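Local coordinates for protein alternansucrase (Leuconostoc mesenteroides, PDB 6HVG) that belongs to glycoside hydrolase family 70 and combines an enzyme domain of the TIM-barrel clan with choline-binding and putative cell-wall-binding repeats, at residues A[172-175]-A[179-182]; A[183-188]-A[192-197]; A[150-153]-A[159-162]; A[212-215]-A[221-224]; A[764-769]-A[799-804]. All blocks are in the same frame, centred on the assembly; numbering follows the deposited sequence.

Interaction 1 (A[172-175]-A[179-182]); sequences QYFD and YQVK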
# COMPACT_ATOMS: atom_id res chain seq x y z
N GLN A 172 -36.60 -0.34 -4.84
CA GLN A 172 -37.15 -1.69 -4.65
C GLN A 172 -38.67 -1.64 -4.53
O GLN A 172 -39.23 -0.55 -4.34
CB GLN A 172 -36.56 -2.33 -3.39
CG GLN A 172 -35.03 -2.40 -3.36
CD GLN A 172 -34.49 -3.20 -2.18
OE1 GLN A 172 -35.09 -3.23 -1.10
NE2 GLN A 172 -33.33 -3.85 -2.38
N TYR A 173 -39.34 -2.78 -4.65
CA TYR A 173 -40.81 -2.81 -4.57
C TYR A 173 -41.29 -3.98 -3.71
O TYR A 173 -40.71 -5.06 -3.76
CB TYR A 173 -41.46 -2.87 -5.97
CG TYR A 173 -42.99 -2.75 -5.97
CD1 TYR A 173 -43.78 -3.86 -5.77
CD2 TYR A 173 -43.64 -1.52 -6.15
CE1 TYR A 173 -45.17 -3.78 -5.75
CE2 TYR A 173 -45.03 -1.43 -6.13
CZ TYR A 173 -45.78 -2.57 -5.93
OH TYR A 173 -47.16 -2.57 -5.88
N PHE A 174 -42.33 -3.73 -2.91
CA PHE A 174 -43.00 -4.75 -2.11
C PHE A 174 -44.50 -4.73 -2.38
O PHE A 174 -45.12 -3.68 -2.37
CB PHE A 174 -42.74 -4.51 -0.62
CG PHE A 174 -41.28 -4.36 -0.29
CD1 PHE A 174 -40.62 -3.17 -0.55
CD2 PHE A 174 -40.57 -5.42 0.26
CE1 PHE A 174 -39.26 -3.04 -0.28
CE2 PHE A 174 -39.22 -5.28 0.55
CZ PHE A 174 -38.56 -4.09 0.28
N ASP A 175 -45.08 -5.90 -2.63
CA ASP A 175 -46.52 -6.04 -2.90
C ASP A 175 -47.30 -5.74 -1.61
O ASP A 175 -46.70 -5.31 -0.63
CB ASP A 175 -46.85 -7.45 -3.40
CG ASP A 175 -46.44 -7.68 -4.85
OD1 ASP A 175 -46.63 -6.77 -5.68
OD2 ASP A 175 -45.97 -8.80 -5.16
N TYR A 179 -43.95 -8.47 0.73
CA TYR A 179 -42.88 -9.24 0.10
C TYR A 179 -42.21 -8.43 -0.99
O TYR A 179 -42.84 -7.58 -1.64
CB TYR A 179 -43.42 -10.54 -0.48
CG TYR A 179 -43.96 -11.53 0.54
CD1 TYR A 179 -43.53 -11.51 1.86
CD2 TYR A 179 -44.87 -12.51 0.17
CE1 TYR A 179 -44.00 -12.42 2.79
CE2 TYR A 179 -45.35 -13.43 1.09
CZ TYR A 179 -44.90 -13.38 2.40
OH TYR A 179 -45.36 -14.27 3.34
N GLN A 180 -40.93 -8.70 -1.20
CA GLN A 180 -40.16 -8.00 -2.21
C GLN A 180 -40.22 -8.75 -3.52
O GLN A 180 -40.09 -9.97 -3.57
CB GLN A 180 -38.72 -7.84 -1.77
CG GLN A 180 -37.85 -7.13 -2.79
CD GLN A 180 -36.41 -6.97 -2.33
OE1 GLN A 180 -36.09 -7.19 -1.16
NE2 GLN A 180 -35.53 -6.57 -3.25
N VAL A 181 -40.41 -7.97 -4.59
CA VAL A 181 -40.58 -8.49 -5.94
C VAL A 181 -39.27 -8.49 -6.68
O VAL A 181 -38.57 -7.50 -6.67
CB VAL A 181 -41.59 -7.63 -6.73
CG1 VAL A 181 -41.79 -8.18 -8.13
CG2 VAL A 181 -42.92 -7.59 -6.00
N LYS A 182 -38.95 -9.60 -7.33
CA LYS A 182 -37.74 -9.76 -8.10
C LYS A 182 -38.03 -10.41 -9.44
O LYS A 182 -38.83 -11.35 -9.55
CB LYS A 182 -36.75 -10.61 -7.33
CG LYS A 182 -36.12 -9.88 -6.18
CD LYS A 182 -35.15 -10.75 -5.41
CE LYS A 182 -34.78 -10.13 -4.07
NZ LYS A 182 -33.81 -11.00 -3.35

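Interaction 2 (A[183-188]-A[192-197]); sequences GSFRDV and HIYFDS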
# COMPACT_ATOMS: atom_id res chain seq x y z
N GLY A 183 -37.38 -9.89 -10.47
CA GLY A 183 -37.52 -10.41 -11.83
C GLY A 183 -38.91 -10.27 -12.41
O GLY A 183 -39.31 -11.06 -13.25
N SER A 184 -39.65 -9.27 -11.97
CA SER A 184 -40.97 -9.03 -12.48
C SER A 184 -41.12 -7.52 -12.67
O SER A 184 -40.34 -6.75 -12.12
CB SER A 184 -41.97 -9.56 -11.47
OG SER A 184 -43.20 -9.85 -12.10
N PHE A 185 -42.10 -7.11 -13.46
CA PHE A 185 -42.44 -5.70 -13.67
C PHE A 185 -43.57 -5.30 -12.73
O PHE A 185 -44.52 -6.07 -12.57
CB PHE A 185 -42.93 -5.48 -15.10
CG PHE A 185 -41.89 -5.02 -16.07
CD1 PHE A 185 -41.64 -3.68 -16.22
CD2 PHE A 185 -41.22 -5.90 -16.89
CE1 PHE A 185 -40.72 -3.21 -17.13
CE2 PHE A 185 -40.29 -5.45 -17.81
CZ PHE A 185 -40.04 -4.10 -17.93
N ARG A 186 -43.51 -4.12 -12.13
CA ARG A 186 -44.65 -3.60 -11.36
C ARG A 186 -45.05 -2.20 -11.85
O ARG A 186 -44.22 -1.49 -12.41
CB ARG A 186 -44.32 -3.57 -9.87
CG ARG A 186 -44.23 -4.94 -9.20
CD ARG A 186 -45.57 -5.69 -9.15
NE ARG A 186 -45.34 -7.08 -9.57
CZ ARG A 186 -45.29 -8.13 -8.76
NH1 ARG A 186 -45.04 -9.32 -9.28
NH2 ARG A 186 -45.47 -8.00 -7.47
N ASP A 187 -46.31 -1.83 -11.66
CA ASP A 187 -46.82 -0.53 -12.12
C ASP A 187 -47.05 0.39 -10.93
O ASP A 187 -47.95 0.16 -10.15
CB ASP A 187 -48.14 -0.72 -12.85
CG ASP A 187 -47.98 -1.38 -14.18
OD1 ASP A 187 -47.06 -1.01 -14.93
OD2 ASP A 187 -48.81 -2.26 -14.51
N VAL A 188 -46.25 1.44 -10.82
CA VAL A 188 -46.43 2.45 -9.77
C VAL A 188 -46.52 3.81 -10.44
O VAL A 188 -45.69 4.14 -11.27
CB VAL A 188 -45.25 2.46 -8.76
CG1 VAL A 188 -45.63 3.26 -7.51
CG2 VAL A 188 -44.86 1.04 -8.36
N HIS A 192 -43.69 1.93 -15.48
CA HIS A 192 -43.61 0.49 -15.64
C HIS A 192 -42.18 0.11 -15.30
O HIS A 192 -41.29 0.21 -16.13
CB HIS A 192 -43.96 0.13 -17.09
CG HIS A 192 -44.42 -1.27 -17.29
ND1 HIS A 192 -45.54 -1.78 -16.67
CD2 HIS A 192 -43.95 -2.26 -18.09
CE1 HIS A 192 -45.72 -3.04 -17.05
NE2 HIS A 192 -44.76 -3.35 -17.91
N ILE A 193 -41.95 -0.31 -14.06
CA ILE A 193 -40.58 -0.54 -13.58
C ILE A 193 -40.28 -2.02 -13.38
O ILE A 193 -40.97 -2.71 -12.64
CB ILE A 193 -40.31 0.20 -12.25
CG1 ILE A 193 -41.06 1.55 -12.22
CG2 ILE A 193 -38.82 0.37 -12.05
CD1 ILE A 193 -40.98 2.26 -10.89
N TYR A 194 -39.24 -2.51 -14.07
CA TYR A 194 -38.71 -3.86 -13.85
C TYR A 194 -37.76 -3.83 -12.68
O TYR A 194 -37.06 -2.84 -12.48
CB TYR A 194 -37.96 -4.39 -15.08
CG TYR A 194 -37.37 -5.78 -14.95
CD1 TYR A 194 -35.99 -5.97 -14.91
CD2 TYR A 194 -38.20 -6.92 -14.85
CE1 TYR A 194 -35.44 -7.25 -14.79
CE2 TYR A 194 -37.66 -8.20 -14.73
CZ TYR A 194 -36.28 -8.36 -14.69
OH TYR A 194 -35.72 -9.61 -14.58
N PHE A 195 -37.74 -4.93 -11.94
CA PHE A 195 -36.81 -5.10 -10.84
C PHE A 195 -35.96 -6.37 -11.09
O PHE A 195 -36.47 -7.36 -11.63
CB PHE A 195 -37.61 -5.16 -9.54
CG PHE A 195 -38.45 -3.91 -9.27
CD1 PHE A 195 -38.01 -2.94 -8.38
CD2 PHE A 195 -39.69 -3.74 -9.87
CE1 PHE A 195 -38.79 -1.82 -8.11
CE2 PHE A 195 -40.47 -2.62 -9.61
CZ PHE A 195 -40.01 -1.65 -8.73
N ASP A 196 -34.67 -6.31 -10.76
CA ASP A 196 -33.72 -7.40 -11.05
C ASP A 196 -34.10 -8.70 -10.34
O ASP A 196 -34.78 -8.68 -9.31
CB ASP A 196 -32.30 -6.98 -10.63
CG ASP A 196 -31.22 -7.91 -11.17
OD1 ASP A 196 -30.85 -7.77 -12.36
OD2 ASP A 196 -30.72 -8.77 -10.40
N SER A 197 -33.67 -9.83 -10.90
CA SER A 197 -34.04 -11.15 -10.39
C SER A 197 -33.20 -11.63 -9.18
O SER A 197 -33.65 -12.49 -8.41
CB SER A 197 -33.95 -12.19 -11.53
OG SER A 197 -32.61 -12.54 -11.83

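Interaction 3 (A[150-153]-A[159-162]); sequences YFVY and KQVT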
# COMPACT_ATOMS: atom_id res chain seq x y z
N TYR A 150 -39.30 -15.18 1.13
CA TYR A 150 -39.42 -13.82 0.61
C TYR A 150 -38.78 -12.79 1.52
O TYR A 150 -38.84 -12.92 2.74
CB TYR A 150 -40.89 -13.48 0.41
CG TYR A 150 -41.54 -14.28 -0.68
CD1 TYR A 150 -41.47 -13.86 -2.01
CD2 TYR A 150 -42.22 -15.45 -0.38
CE1 TYR A 150 -42.08 -14.58 -3.02
CE2 TYR A 150 -42.84 -16.18 -1.39
CZ TYR A 150 -42.76 -15.74 -2.70
OH TYR A 150 -43.36 -16.45 -3.71
N PHE A 151 -38.19 -11.77 0.91
CA PHE A 151 -37.64 -10.66 1.67
C PHE A 151 -38.67 -9.59 2.00
O PHE A 151 -39.40 -9.12 1.14
CB PHE A 151 -36.47 -10.04 0.95
CG PHE A 151 -35.22 -10.87 1.02
CD1 PHE A 151 -34.23 -10.58 1.95
CD2 PHE A 151 -35.05 -11.97 0.18
CE1 PHE A 151 -33.09 -11.36 2.03
CE2 PHE A 151 -33.90 -12.74 0.25
CZ PHE A 151 -32.92 -12.44 1.17
N VAL A 152 -38.73 -9.27 3.29
CA VAL A 152 -39.51 -8.18 3.83
C VAL A 152 -38.49 -7.15 4.34
O VAL A 152 -37.33 -7.50 4.62
CB VAL A 152 -40.41 -8.69 4.97
CG1 VAL A 152 -41.07 -7.55 5.72
CG2 VAL A 152 -41.49 -9.62 4.41
N TYR A 153 -38.90 -5.88 4.42
CA TYR A 153 -38.07 -4.83 5.01
C TYR A 153 -38.83 -4.15 6.12
O TYR A 153 -39.91 -3.62 5.88
CB TYR A 153 -37.67 -3.78 3.97
CG TYR A 153 -36.71 -2.75 4.53
CD1 TYR A 153 -35.34 -3.02 4.60
CD2 TYR A 153 -37.15 -1.52 4.99
CE1 TYR A 153 -34.44 -2.09 5.10
CE2 TYR A 153 -36.28 -0.58 5.51
CZ TYR A 153 -34.92 -0.86 5.56
OH TYR A 153 -34.05 0.10 6.06
N LYS A 159 -42.14 -0.80 11.37
CA LYS A 159 -43.27 -0.97 10.46
C LYS A 159 -42.83 -1.71 9.20
O LYS A 159 -41.82 -1.37 8.59
CB LYS A 159 -43.86 0.39 10.09
CG LYS A 159 -45.31 0.35 9.61
CD LYS A 159 -45.81 1.73 9.20
CE LYS A 159 -45.67 2.75 10.34
NZ LYS A 159 -46.37 4.03 10.08
N GLN A 160 -43.60 -2.72 8.82
CA GLN A 160 -43.38 -3.46 7.57
C GLN A 160 -43.65 -2.55 6.38
O GLN A 160 -44.57 -1.74 6.42
CB GLN A 160 -44.29 -4.69 7.49
CG GLN A 160 -43.79 -5.78 6.57
CD GLN A 160 -44.63 -7.04 6.65
OE1 GLN A 160 -44.10 -8.15 6.67
NE2 GLN A 160 -45.93 -6.87 6.71
N VAL A 161 -42.86 -2.70 5.33
CA VAL A 161 -42.92 -1.79 4.20
C VAL A 161 -43.57 -2.38 2.94
O VAL A 161 -43.19 -3.45 2.46
CB VAL A 161 -41.50 -1.31 3.85
CG1 VAL A 161 -41.52 -0.53 2.55
CG2 VAL A 161 -40.94 -0.46 4.97
N THR A 162 -44.54 -1.65 2.41
CA THR A 162 -45.16 -1.97 1.12
C THR A 162 -44.80 -0.89 0.09
O THR A 162 -44.31 0.16 0.45
CB THR A 162 -46.70 -2.05 1.23
OG1 THR A 162 -47.22 -0.75 1.55
CG2 THR A 162 -47.12 -3.08 2.29
O HOH W 1 -41.43 -5.24 3.31

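Interaction 4 (A[212-215]-A[221-224]); sequences KAQG and NQLK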
# COMPACT_ATOMS: atom_id res chain seq x y z
N LYS A 212 -46.79 -6.20 -28.23
CA LYS A 212 -45.60 -5.59 -28.76
C LYS A 212 -44.55 -5.30 -27.72
O LYS A 212 -44.86 -5.05 -26.57
CB LYS A 212 -45.99 -4.32 -29.49
CG LYS A 212 -46.73 -4.65 -30.77
CD LYS A 212 -47.60 -3.52 -31.25
CE LYS A 212 -48.32 -3.97 -32.49
NZ LYS A 212 -49.29 -2.94 -32.91
N ALA A 213 -43.31 -5.34 -28.17
CA ALA A 213 -42.17 -5.08 -27.30
C ALA A 213 -42.00 -3.58 -27.09
O ALA A 213 -42.11 -2.80 -28.02
CB ALA A 213 -40.89 -5.67 -27.88
N GLN A 214 -41.74 -3.20 -25.84
CA GLN A 214 -41.57 -1.81 -25.47
C GLN A 214 -40.45 -1.77 -24.42
O GLN A 214 -40.45 -2.54 -23.47
CB GLN A 214 -42.91 -1.22 -24.94
CG GLN A 214 -44.00 -1.06 -26.01
CD GLN A 214 -45.35 -0.57 -25.47
OE1 GLN A 214 -45.48 -0.15 -24.31
NE2 GLN A 214 -46.37 -0.60 -26.33
N GLY A 215 -39.47 -0.89 -24.64
CA GLY A 215 -38.31 -0.77 -23.75
C GLY A 215 -38.65 0.09 -22.57
O GLY A 215 -39.57 0.90 -22.64
N ASN A 221 -39.81 4.53 -17.45
CA ASN A 221 -40.29 5.30 -18.59
C ASN A 221 -40.14 4.51 -19.88
O ASN A 221 -39.08 3.92 -20.12
CB ASN A 221 -39.53 6.61 -18.72
CG ASN A 221 -39.51 7.41 -17.44
OD1 ASN A 221 -40.54 7.95 -17.02
ND2 ASN A 221 -38.35 7.47 -16.79
N GLN A 222 -41.17 4.53 -20.73
CA GLN A 222 -41.03 3.95 -22.05
C GLN A 222 -39.91 4.68 -22.79
O GLN A 222 -39.91 5.90 -22.87
CB GLN A 222 -42.34 3.99 -22.84
CG GLN A 222 -42.28 3.15 -24.13
CD GLN A 222 -43.59 3.00 -24.84
OE1 GLN A 222 -44.64 3.41 -24.35
NE2 GLN A 222 -43.54 2.41 -26.03
N LEU A 223 -38.95 3.92 -23.30
CA LEU A 223 -37.80 4.49 -23.97
C LEU A 223 -38.11 4.74 -25.45
O LEU A 223 -38.78 3.95 -26.11
CB LEU A 223 -36.59 3.57 -23.81
CG LEU A 223 -36.03 3.54 -22.38
CD1 LEU A 223 -35.02 2.42 -22.18
CD2 LEU A 223 -35.41 4.87 -22.01
N LYS A 224 -37.59 5.87 -25.95
CA LYS A 224 -37.71 6.27 -27.35
C LYS A 224 -36.33 6.54 -27.90
O LYS A 224 -35.51 7.16 -27.24
CB LYS A 224 -38.54 7.55 -27.46
CG LYS A 224 -39.98 7.38 -27.93
CD LYS A 224 -40.93 7.17 -26.78
CE LYS A 224 -42.39 7.25 -27.23
NZ LYS A 224 -42.84 8.61 -27.61
O HOH W 2 -40.36 1.51 -25.94

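Interaction 5 (A[764-769]-A[799-804]); sequences MIDHGI and FKKYND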
# COMPACT_ATOMS: atom_id res chain seq x y z
N MET A 764 -14.43 7.94 4.07
CA MET A 764 -14.21 9.16 3.27
C MET A 764 -14.45 8.90 1.78
O MET A 764 -15.05 9.71 1.09
CB MET A 764 -12.80 9.70 3.49
CG MET A 764 -12.57 10.13 4.93
SD MET A 764 -10.89 10.62 5.35
CE MET A 764 -10.75 12.20 4.49
N ILE A 765 -14.02 7.73 1.32
CA ILE A 765 -14.18 7.29 -0.06
C ILE A 765 -15.65 7.09 -0.39
O ILE A 765 -16.15 7.56 -1.41
CB ILE A 765 -13.40 5.97 -0.33
CG1 ILE A 765 -11.90 6.19 -0.13
CG2 ILE A 765 -13.65 5.48 -1.74
CD1 ILE A 765 -11.02 4.95 -0.21
N ASP A 766 -16.36 6.40 0.50
CA ASP A 766 -17.78 6.12 0.32
C ASP A 766 -18.64 7.37 0.23
O ASP A 766 -19.68 7.33 -0.39
CB ASP A 766 -18.29 5.25 1.46
CG ASP A 766 -19.43 4.34 1.06
OD1 ASP A 766 -19.31 3.61 0.05
OD2 ASP A 766 -20.45 4.34 1.77
N HIS A 767 -18.23 8.47 0.86
CA HIS A 767 -18.97 9.73 0.83
C HIS A 767 -18.35 10.76 -0.14
O HIS A 767 -18.65 11.96 -0.07
CB HIS A 767 -19.09 10.30 2.26
CG HIS A 767 -20.09 9.58 3.12
ND1 HIS A 767 -19.85 8.32 3.63
CD2 HIS A 767 -21.32 9.93 3.55
CE1 HIS A 767 -20.90 7.92 4.34
NE2 HIS A 767 -21.80 8.89 4.31
N GLY A 768 -17.51 10.28 -1.06
CA GLY A 768 -16.93 11.12 -2.10
C GLY A 768 -15.95 12.19 -1.64
O GLY A 768 -15.66 13.13 -2.38
N ILE A 769 -15.41 12.05 -0.43
CA ILE A 769 -14.48 13.05 0.11
C ILE A 769 -13.08 12.90 -0.49
O ILE A 769 -12.39 13.88 -0.72
CB ILE A 769 -14.45 12.98 1.64
CG1 ILE A 769 -15.87 13.21 2.15
CG2 ILE A 769 -13.48 14.04 2.19
CD1 ILE A 769 -15.96 13.50 3.63
N PHE A 799 -25.79 -2.34 12.54
CA PHE A 799 -24.96 -2.69 11.39
C PHE A 799 -23.84 -1.68 11.35
O PHE A 799 -24.03 -0.50 11.68
CB PHE A 799 -25.80 -2.67 10.10
CG PHE A 799 -25.00 -2.86 8.83
CD1 PHE A 799 -24.64 -1.76 8.03
CD2 PHE A 799 -24.65 -4.13 8.39
CE1 PHE A 799 -23.92 -1.94 6.85
CE2 PHE A 799 -23.93 -4.31 7.20
CZ PHE A 799 -23.55 -3.22 6.44
N LYS A 800 -22.66 -2.15 10.95
CA LYS A 800 -21.50 -1.30 10.83
C LYS A 800 -20.85 -1.52 9.48
O LYS A 800 -20.52 -2.65 9.10
CB LYS A 800 -20.50 -1.59 11.95
CG LYS A 800 -20.94 -1.04 13.31
CD LYS A 800 -20.30 -1.78 14.48
CE LYS A 800 -21.11 -1.66 15.78
NZ LYS A 800 -21.79 -0.33 15.95
N LYS A 801 -20.69 -0.43 8.74
CA LYS A 801 -20.11 -0.50 7.42
C LYS A 801 -18.58 -0.38 7.47
O LYS A 801 -17.88 -1.13 6.80
CB LYS A 801 -20.73 0.55 6.50
CG LYS A 801 -20.60 0.19 5.03
CD LYS A 801 -21.16 1.19 4.02
CE LYS A 801 -20.81 0.72 2.61
NZ LYS A 801 -21.09 1.72 1.55
N TYR A 802 -18.08 0.55 8.27
CA TYR A 802 -16.65 0.77 8.38
C TYR A 802 -16.12 0.26 9.71
O TYR A 802 -15.04 -0.34 9.78
CB TYR A 802 -16.32 2.24 8.25
CG TYR A 802 -17.17 2.98 7.22
CD1 TYR A 802 -17.03 2.71 5.86
CD2 TYR A 802 -18.09 3.94 7.61
CE1 TYR A 802 -17.81 3.38 4.92
CE2 TYR A 802 -18.87 4.61 6.69
CZ TYR A 802 -18.74 4.34 5.34
OH TYR A 802 -19.53 5.03 4.45
N ASN A 803 -16.91 0.45 10.77
CA ASN A 803 -16.50 0.11 12.14
C ASN A 803 -16.59 -1.38 12.47
O ASN A 803 -17.22 -2.18 11.75
CB ASN A 803 -17.35 0.88 13.14
CG ASN A 803 -17.01 2.33 13.20
OD1 ASN A 803 -16.40 2.78 14.17
ND2 ASN A 803 -17.35 3.08 12.14
N ASP A 804 -15.95 -1.73 13.58
CA ASP A 804 -15.89 -3.10 14.07
C ASP A 804 -17.06 -3.46 14.97
O ASP A 804 -17.53 -2.66 15.78
CB ASP A 804 -14.62 -3.32 14.89
CG ASP A 804 -13.41 -3.61 14.04
OD1 ASP A 804 -13.50 -3.51 12.81
OD2 ASP A 804 -12.37 -3.99 14.61

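Interaction 1 (A[172-175]-A[179-182])
F174 and Q180 face each other across a single β bridge, their CA atoms 4.3 Å apart, where the chain folds back after the second strand of the hairpin 163-167/170-174. V181 N gives a nearly straight hydrogen bond to Y173 O (3.0 Å, 166° at the hydrogen). D175 N to Y179 O closes the turn on the other flank of the bridge, although the modelled place of that carbonyl is doubtful. The side chains part to different flanks. The ring of F174 receives the start of the Q180 chain obliquely, CE2 lying 3.5 Å from Q180 CB. CG of Q180 is anti to the backbone N (chi1 179°), and the chain runs out straight past the ring toward Q172, where the two amides meet at 42° between their planes. The polar end of Q172 is claimed elsewhere, OE1 bonding Y144 OH, and Q180 NE2 has a weak bond to T199 O. V181 CG2 sits at the edge of the Y173 ring, 3.8 Å from CD1, and also touches the carboxylate of D175, whose OD1 forms a salt bridge with R186. A strand followed by a returning loop is consistent with the choline-binding-type repeat in which both segments lie. The backbone sets the register with one sound bond, while ring-aliphatic contacts fill in around it and the D175 charge is probably balanced by R186 of the next hairpin.

Interaction 2 (A[183-188]-A[192-197])
The F185 ring carries Y194 CB over the middle of one face, a CH-pi contact with CB 3.6 Å from the ring centroid and 13° off the normal. The backbone carbon of H192 lies at its edge. The imidazole of H192 runs nearly parallel to the F185 ring, planes 17° apart, but is slid so far that the two barely overlap, with F185 CD1 over one imidazole face. These three aromatic residues cluster on one side of the antiparallel β hairpin 185-188/191-194, within a choline-binding-type repeat. D187 belongs to the same side and meets H192 at its ring edge: ND1 donates to D187 OD1, a bond modelled too short for its length to be trusted. NE2 at the far end of the imidazole bonds D207 OD2. The other side of the hairpin bears R186 and I193. R186 bends at chi2 and chi3, which takes its guanidinium away from the neighbouring strand to a salt bridge with D175, while its CB rests 4.0 Å from F195 CE2. Farther from the turn, S184 O lies at the edge of the F195 ring and accepts from F195 N at 3.2 Å, and the Y194 ring meets G183 obliquely, CE2 3.4 Å from G183 C. R186 and I193 form the hydrogen-bonded pair: R186 N donates to I193 O at 2.9 Å, and I193 N returns a 3.0 Å bond to R186 O.

Interaction 3 (A[150-153]-A[159-162])
Y153 and V161 come together because both first torsions are extended: the ring carbon CG of Y153 lies anti to its backbone N (chi1 -175°), and V161 places CG1 in that position (chi1 172°), which leaves its CG2 branch beside the N. The two side chains therefore lie side by side and point the same way, with V161 CG2 in the plane of the tyrosine ring at its edge, 3.9 Å from CD2. The contact belongs to the β hairpin 144-147/150-153 and to the loop that returns past its second strand before the hairpin of strands 163-167 and 170-174, resembling the hairpin-and-loop build of choline-binding-type repeats. Y153 is further enclosed by Y144, which meets it edge-to-face. The neighbouring pair crosses at about a right angle: Q160, extended throughout, runs across V152 so that its CG packs 3.4 Å from V152 CG1, with the amide oxygen by the same methyl. V152 is also covered by Y179 of the loop after strand 170-174. The direct backbone link is weak: V161 N gives Y153 O a bent bond at 3.1 Å. A water adds a second link. It accepts from Y153 N at 2.8 Å and lies in hydrogen-bonding position 2.7 Å from V161 O, although other acceptors compete for its protons.

Interaction 4 (A[212-215]-A[221-224])
G215 and the backbone of Q222 and L223 make the close part of this contact, at the end of the β hairpin 205-209/212-216, where the chain leaves the second strand and loops back past it. G215 is buried here. L223 N donates to G215 O at 3.2 Å, a straight bond seen from the hydrogen (165°), and Q222 CA adds a CA-H...O contact of 3.4 Å to the same oxygen. L223 brings little more than its CB to the carbonyl. The glutamine pair forms the looser, more exposed side. Q214 and Q222 lie amide against amide with their planes just 9° apart, and Q222 NE2 rests on the aliphatic root of the partner, 3.5 Å from Q214 CG. Q222 reaches there by an extended chain, its CG anti to the backbone N (chi1 -169°), while Q214 OE1 turns to a weak bond with Y216 OH. A water bridges the two backbones, accepting from G215 N at 2.9 Å and, weakly, from Q222 NE2, and sitting 2.9 Å from L223 O.

Interaction 5 (A[764-769]-A[799-804])
D766 OD2 is gripped by two donors from the facing loop. K801 NZ reaches it at 2.7 Å on the syn side in a salt bridge, and Y802 OH donates to it at 2.9 Å on the anti side. Both come from the same face of the carboxylate plane. The lysine and the aspartate approach from opposite directions: K801 stretches its whole chain, with CG anti to the backbone N (chi1 -157°), toward an acid that points out from the last turn of helix 757-766. The tyrosine ring stands steeply to the carboxylate, planes 73° apart, and its hydroxyl also lies in the plane of the H767 imidazole at the ring edge, 3.2 Å from CE1. H767 is itself held, since ND1 bonds A763 O and the ring stacks on F788. On the loop side, D792 takes up the backbone N of both K801 and Y802, fixing where the two donors start. Behind the contact the helix ends in a Schellman motif, with I769 N bonded to M764 O and G768 N to I765 O around the positive phi of G768. An acid at the C-terminal end of a helix is unfavourably placed for the helix dipole, so the lysine charge and the tyrosine proton probably offset that cost, and these polar bonds add to the packing of the Y802 side chain on P759, K762 and A763 of the helix.

Overall arrangement
Four of the contacts follow one another along successive hairpins near the start of the modelled chain, in the order interaction 3, interaction 1, interaction 2 and interaction 4. Interactions 3 and 1 touch, their centres about 8 Å apart, and interaction 1 touches interaction 2 at about 9 Å through the D175-R186 salt bridge. Interaction 4 continues the series, its centre about 14 Å from that of interaction 2 without touching it, although the hairpin of interaction 2 meets strand 205-209 through F185 and Y194. Interaction 5 comes far later, in the glycoside hydrolase family 70 region, with its centre 26 to 38 Å from the others, joining the end of helix 757-766 to the loop before helix 807-814.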